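Side-chain contacts in ATP phosphoribosyltransferase regulatory subunit (Bacillus halodurans, PDB 3OD1), which probably serves as the regulatory partner of HisG in the first step of histidine biosynthesis and may allow feedback control by histidine: residues 66-71 against 81-86; 88-93 against 301-306. All blocks are in the same frame, centred on the assembly; numbering follows the deposited sequence.

Interaction 1 (66-71 against 81-86); sequences QQLFKL and LRPDMT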
loop_
_atom_site.group_PDB
_atom_site.type_symbol
_atom_site.label_atom_id
_atom_site.label_comp_id
_atom_site.label_asym_id
_atom_site.label_seq_id
_atom_site.Cartn_x
_atom_site.Cartn_y
_atom_site.Cartn_z
ATOM N N GLN B 66 -3.808 -10.075 22.705
ATOM C CA GLN B 66 -3.012 -9.028 23.326
ATOM C C GLN B 66 -2.175 -8.271 22.290
ATOM O O GLN B 66 -1.742 -7.141 22.531
ATOM C CB GLN B 66 -2.116 -9.634 24.406
ATOM C CG GLN B 66 -1.404 -8.631 25.288
ATOM C CD GLN B 66 -0.720 -9.290 26.480
ATOM O OE1 GLN B 66 -1.058 -10.414 26.865
ATOM N NE2 GLN B 66 0.242 -8.590 27.074
ATOM N N GLN B 67 -1.955 -8.890 21.136
ATOM C CA GLN B 67 -1.164 -8.275 20.064
ATOM C C GLN B 67 -2.010 -7.499 19.052
ATOM O O GLN B 67 -1.472 -6.923 18.110
ATOM C CB GLN B 67 -0.356 -9.339 19.318
ATOM C CG GLN B 67 0.891 -9.803 20.041
ATOM C CD GLN B 67 1.910 -8.695 20.186
ATOM O OE1 GLN B 67 2.382 -8.133 19.191
ATOM N NE2 GLN B 67 2.258 -8.368 21.427
ATOM N N LEU B 68 -3.329 -7.491 19.222
ATOM C CA LEU B 68 -4.182 -6.804 18.255
ATOM C C LEU B 68 -4.173 -5.307 18.505
ATOM O O LEU B 68 -4.184 -4.876 19.665
ATOM C CB LEU B 68 -5.616 -7.325 18.327
ATOM C CG LEU B 68 -5.822 -8.804 17.991
ATOM C CD1 LEU B 68 -7.228 -9.225 18.353
ATOM C CD2 LEU B 68 -5.551 -9.043 16.511
ATOM N N PHE B 69 -4.132 -4.514 17.426
ATOM C CA PHE B 69 -4.348 -3.078 17.551
ATOM C C PHE B 69 -5.850 -2.802 17.539
ATOM O O PHE B 69 -6.485 -2.730 16.473
ATOM C CB PHE B 69 -3.653 -2.290 16.427
ATOM C CG PHE B 69 -3.524 -0.806 16.712
ATOM C CD1 PHE B 69 -4.653 -0.016 16.902
ATOM C CD2 PHE B 69 -2.281 -0.202 16.782
ATOM C CE1 PHE B 69 -4.541 1.349 17.167
ATOM C CE2 PHE B 69 -2.162 1.173 17.042
ATOM C CZ PHE B 69 -3.291 1.937 17.245
ATOM N N LYS B 70 -6.408 -2.638 18.734
ATOM C CA LYS B 70 -7.821 -2.331 18.903
ATOM C C LYS B 70 -8.087 -0.834 18.971
ATOM O O LYS B 70 -7.237 -0.055 19.423
ATOM C CB LYS B 70 -8.352 -2.994 20.186
ATOM C CG LYS B 70 -8.298 -4.514 20.182
ATOM C CD LYS B 70 -8.548 -5.079 21.580
ATOM C CE LYS B 70 -8.355 -6.590 21.627
ATOM N NZ LYS B 70 -8.968 -7.189 22.873
ATOM N N LEU B 71 -9.274 -0.436 18.517
ATOM C CA LEU B 71 -9.758 0.937 18.678
ATOM C C LEU B 71 -11.274 0.948 18.697
ATOM O O LEU B 71 -11.916 0.051 18.145
ATOM C CB LEU B 71 -9.270 1.846 17.534
ATOM C CG LEU B 71 -9.669 1.379 16.129
ATOM C CD1 LEU B 71 -10.162 2.539 15.260
ATOM C CD2 LEU B 71 -8.518 0.617 15.469
ATOM N N LEU B 81 -7.191 -2.597 13.566
ATOM C CA LEU B 81 -6.379 -2.418 12.377
ATOM C C LEU B 81 -5.967 -3.830 11.997
ATOM O O LEU B 81 -5.491 -4.580 12.844
ATOM C CB LEU B 81 -5.164 -1.538 12.691
ATOM C CG LEU B 81 -5.498 -0.069 12.999
ATOM C CD1 LEU B 81 -4.254 0.770 13.366
ATOM C CD2 LEU B 81 -6.237 0.573 11.819
ATOM N N ARG B 82 -6.175 -4.216 10.744
ATOM C CA ARG B 82 -6.005 -5.618 10.379
ATOM C C ARG B 82 -4.684 -6.225 10.861
ATOM O O ARG B 82 -3.581 -5.730 10.553
ATOM C CB ARG B 82 -6.171 -5.832 8.887
ATOM C CG ARG B 82 -5.225 -5.018 8.094
ATOM C CD ARG B 82 -5.013 -5.614 6.738
ATOM N NE ARG B 82 -4.132 -4.762 5.957
ATOM C CZ ARG B 82 -4.545 -3.956 4.995
ATOM N NH1 ARG B 82 -5.825 -3.914 4.674
ATOM N NH2 ARG B 82 -3.669 -3.225 4.330
ATOM N N PRO B 83 -4.797 -7.315 11.627
ATOM C CA PRO B 83 -3.630 -8.005 12.169
ATOM C C PRO B 83 -2.943 -8.892 11.130
ATOM O O PRO B 83 -1.748 -9.182 11.260
ATOM C CB PRO B 83 -4.227 -8.847 13.313
ATOM C CG PRO B 83 -5.656 -9.029 12.944
ATOM C CD PRO B 83 -6.050 -7.754 12.263
ATOM N N ASP B 84 -3.689 -9.331 10.119
ATOM C CA ASP B 84 -3.154 -10.251 9.114
ATOM C C ASP B 84 -4.027 -10.190 7.856
ATOM O O ASP B 84 -5.084 -9.561 7.864
ATOM C CB ASP B 84 -3.139 -11.680 9.664
ATOM C CG ASP B 84 -4.555 -12.222 9.934
ATOM O OD1 ASP B 84 -5.200 -11.790 10.910
ATOM O OD2 ASP B 84 -5.041 -13.066 9.163
HETATM N N MSE B 85 -3.610 -10.867 6.790
HETATM C CA MSE B 85 -4.421 -10.914 5.574
HETATM C C MSE B 85 -5.207 -12.219 5.392
HETATM O O MSE B 85 -6.110 -12.294 4.552
HETATM C CB MSE B 85 -3.566 -10.618 4.335
HETATM C CG MSE B 85 -3.273 -9.104 4.141
HETATM SE SE MSE B 85 -4.916 -8.040 4.008
HETATM C CE MSE B 85 -5.623 -8.746 2.330
ATOM N N THR B 86 -4.870 -13.237 6.178
ATOM C CA THR B 86 -5.523 -14.534 6.033
ATOM C C THR B 86 -6.993 -14.490 6.468
ATOM O O THR B 86 -7.878 -14.954 5.742
ATOM C CB THR B 86 -4.785 -15.652 6.789
ATOM O OG1 THR B 86 -3.425 -15.714 6.337
ATOM C CG2 THR B 86 -5.472 -16.998 6.538
HETATM O O HOH W 1 -3.893 -5.540 14.876
#
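F69 and L81 make a buried, mainly apolar contact in the small three-stranded antiparallel sheet of the class II synthetase-like core, where strand 69-72 runs beside the end of strand 78-81. Their side chains lie alongside each other and point the same way. L81 CD1 sits over the F69 ring, 3.7 Å from the ring centroid and 14° off the ring normal, a CH-pi contact that F69 can offer because its CG stands opposite the backbone N (chi1 -164°). L71 approaches L81 at about a right angle, its CD2 touching L81 CG at 4.0 Å. Just before the strand, L68 points to the opposite side from the F69 ring, and its CD2 presses on P83 CB at 3.5 Å, a tight fit. Between the backbones, L81 N donates to F69 O at 3.0 Å, and one water accepts from F69 N and donates to L81 O, each at 2.8 Å. The ring also packs on L51 of the second subunit, which L81 touches too, while L71 meets L71 of that subunit. Replacing F69 by an alanine removes the surface under L81 CD1 and would probably open a gap beside L51 of the second subunit. Direct bond and water together give partners to backbone groups buried among hydrocarbon, so the apolar branches can serve both the sheet and the dimer boundary.

Interaction 2 (88-93 against 301-306); sequences PIARLV and DELLSK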
loop_
_atom_site.group_PDB
_atom_site.type_symbol
_atom_site.label_atom_id
_atom_site.label_comp_id
_atom_site.label_asym_id
_atom_site.label_seq_id
_atom_site.Cartn_x
_atom_site.Cartn_y
_atom_site.Cartn_z
ATOM N N PRO B 88 -8.936 -11.743 6.839
ATOM C CA PRO B 88 -9.690 -10.923 5.883
ATOM C C PRO B 88 -9.922 -11.658 4.565
ATOM O O PRO B 88 -11.006 -11.547 4.004
ATOM C CB PRO B 88 -8.800 -9.682 5.699
ATOM C CG PRO B 88 -8.113 -9.549 7.049
ATOM C CD PRO B 88 -7.830 -10.988 7.464
ATOM N N ILE B 89 -8.947 -12.427 4.091
ATOM C CA ILE B 89 -9.162 -13.152 2.844
ATOM C C ILE B 89 -10.235 -14.241 3.029
ATOM O O ILE B 89 -11.042 -14.480 2.139
ATOM C CB ILE B 89 -7.850 -13.710 2.265
ATOM C CG1 ILE B 89 -7.053 -12.563 1.623
ATOM C CG2 ILE B 89 -8.137 -14.811 1.245
ATOM C CD1 ILE B 89 -5.661 -12.939 1.206
ATOM N N ALA B 90 -10.264 -14.868 4.200
ATOM C CA ALA B 90 -11.302 -15.860 4.478
ATOM C C ALA B 90 -12.688 -15.209 4.418
ATOM O O ALA B 90 -13.625 -15.772 3.837
ATOM C CB ALA B 90 -11.071 -16.525 5.830
ATOM N N ARG B 91 -12.813 -14.023 5.010
ATOM C CA ARG B 91 -14.069 -13.274 4.943
ATOM C C ARG B 91 -14.455 -12.992 3.496
ATOM O O ARG B 91 -15.605 -13.162 3.096
ATOM C CB ARG B 91 -13.995 -11.950 5.726
ATOM C CG ARG B 91 -15.316 -11.127 5.661
ATOM C CD ARG B 91 -15.232 -9.772 6.389
ATOM N NE ARG B 91 -14.060 -8.989 5.985
ATOM C CZ ARG B 91 -13.810 -8.577 4.744
ATOM N NH1 ARG B 91 -14.656 -8.852 3.759
ATOM N NH2 ARG B 91 -12.699 -7.890 4.485
ATOM N N LEU B 92 -13.478 -12.556 2.714
ATOM C CA LEU B 92 -13.707 -12.182 1.325
ATOM C C LEU B 92 -14.215 -13.393 0.565
ATOM O O LEU B 92 -15.213 -13.318 -0.160
ATOM C CB LEU B 92 -12.391 -11.685 0.727
ATOM C CG LEU B 92 -12.376 -10.670 -0.409
ATOM C CD1 LEU B 92 -10.945 -10.416 -0.824
ATOM C CD2 LEU B 92 -13.174 -11.194 -1.576
ATOM N N VAL B 93 -13.524 -14.515 0.751
ATOM C CA VAL B 93 -13.843 -15.773 0.087
ATOM C C VAL B 93 -15.256 -16.271 0.381
ATOM O O VAL B 93 -15.925 -16.770 -0.523
ATOM C CB VAL B 93 -12.824 -16.877 0.457
ATOM C CG1 VAL B 93 -13.285 -18.243 -0.059
ATOM C CG2 VAL B 93 -11.452 -16.523 -0.101
ATOM N N ASP B 301 -6.951 -25.509 8.457
ATOM C CA ASP B 301 -8.133 -26.113 7.833
ATOM C C ASP B 301 -9.478 -25.823 8.506
ATOM O O ASP B 301 -10.511 -26.243 7.995
ATOM C CB ASP B 301 -7.974 -27.639 7.713
ATOM C CG ASP B 301 -7.009 -28.053 6.607
ATOM O OD1 ASP B 301 -6.546 -27.187 5.826
ATOM O OD2 ASP B 301 -6.712 -29.264 6.520
ATOM N N GLU B 302 -9.473 -25.118 9.632
ATOM C CA GLU B 302 -10.726 -24.834 10.342
ATOM C C GLU B 302 -11.162 -23.359 10.273
ATOM O O GLU B 302 -12.236 -22.995 10.748
ATOM C CB GLU B 302 -10.634 -25.298 11.799
ATOM C CG GLU B 302 -10.408 -26.802 11.936
ATOM C CD GLU B 302 -11.454 -27.608 11.172
ATOM O OE1 GLU B 302 -12.628 -27.171 11.107
ATOM O OE2 GLU B 302 -11.101 -28.675 10.627
ATOM N N LEU B 303 -10.351 -22.507 9.668
ATOM C CA LEU B 303 -10.717 -21.088 9.620
ATOM C C LEU B 303 -11.934 -20.812 8.738
ATOM O O LEU B 303 -12.865 -20.131 9.165
ATOM C CB LEU B 303 -9.544 -20.222 9.170
ATOM C CG LEU B 303 -9.791 -18.709 9.141
ATOM C CD1 LEU B 303 -10.066 -18.163 10.545
ATOM C CD2 LEU B 303 -8.597 -17.999 8.530
ATOM N N LEU B 304 -11.932 -21.327 7.509
ATOM C CA LEU B 304 -13.015 -21.004 6.577
ATOM C C LEU B 304 -14.385 -21.411 7.113
ATOM O O LEU B 304 -15.401 -20.791 6.769
ATOM C CB LEU B 304 -12.766 -21.598 5.182
ATOM C CG LEU B 304 -11.991 -20.709 4.193
ATOM C CD1 LEU B 304 -12.781 -19.452 3.834
ATOM C CD2 LEU B 304 -10.625 -20.327 4.747
ATOM N N SER B 305 -14.411 -22.447 7.952
ATOM C CA SER B 305 -15.651 -22.892 8.587
ATOM C C SER B 305 -16.246 -21.804 9.464
ATOM O O SER B 305 -17.463 -21.680 9.560
ATOM C CB SER B 305 -15.421 -24.146 9.430
ATOM O OG SER B 305 -15.118 -25.255 8.607
ATOM N N LYS B 306 -15.385 -21.024 10.115
ATOM C CA LYS B 306 -15.841 -19.921 10.956
ATOM C C LYS B 306 -16.517 -18.802 10.158
ATOM O O LYS B 306 -17.212 -17.968 10.734
ATOM C CB LYS B 306 -14.686 -19.365 11.789
ATOM C CG LYS B 306 -14.185 -20.356 12.812
ATOM C CD LYS B 306 -12.962 -19.862 13.534
ATOM C CE LYS B 306 -12.398 -20.960 14.433
ATOM N NZ LYS B 306 -11.232 -20.447 15.214
#
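A90 meets L303 and L304 where helix 86-94 lies beside the short, loosely formed helical turn 303-306, both resting against the large, mainly antiparallel sheet of the class II synthetase-like core. The side chains meet through apolar contacts alone. The methyl of A90 points at the turn and is received by two consecutive leucines: A90 CB lies 3.9 Å from L303 CD2 and 3.9 Å from L304 CD1, with L304 CD2 at 4.0 Å from the same methyl. With so small a residue on the helix, the backbones come close, A90 CA and L304 CA being 5.8 Å apart. L303 extends toward the helix with CG opposite its backbone N (chi1 -177°). One turn on from A90, V93 crosses L304 at about a right angle, and its CG1 reaches L304 CD1 at 4.1 Å. V93 and L304 both also touch I134 of strand 125-134, so the pair fills the angle between the helix, the turn and the sheet.

Polar interactions flank this apolar seam. R91 leaves the helix away from the leucines and forms salt bridges through NH2 to E52 of the same chain and through NH1 to D18 of the second subunit, tying the helix to the dimer partner. V93 O accepts a hydrogen bond from R309 NH1, a link to the chain just beyond the turn. Inside the turn, K306 N donates to L303 O at 2.8 Å. L304 CD1 does more than meet side chains: it also lies against the helix backbone, 3.8 Å from A90 O.

Overall arrangement
The two contacts follow one another along the chain: segment 81-86 of interaction 1 leads straight into the helix that carries 88-93 of interaction 2, and D84 OD2 caps that helix by accepting from A87 N. Their centres are 16 Å apart, yet they touch, T86 CG2 lying 3.8 Å from L303 CD2. L303 CD2 therefore packs against two residues one helical turn apart, T86 and A90. E132 of strand 125-134 is a second link, hydrogen-bonded to T86 OG1 through OE2 and touching I89. Both contacts reach the second subunit, interaction 1 through leucines and the F69 ring, interaction 2 through the salt bridge of R91 to D18 and packing of L92 on L20, both of that subunit.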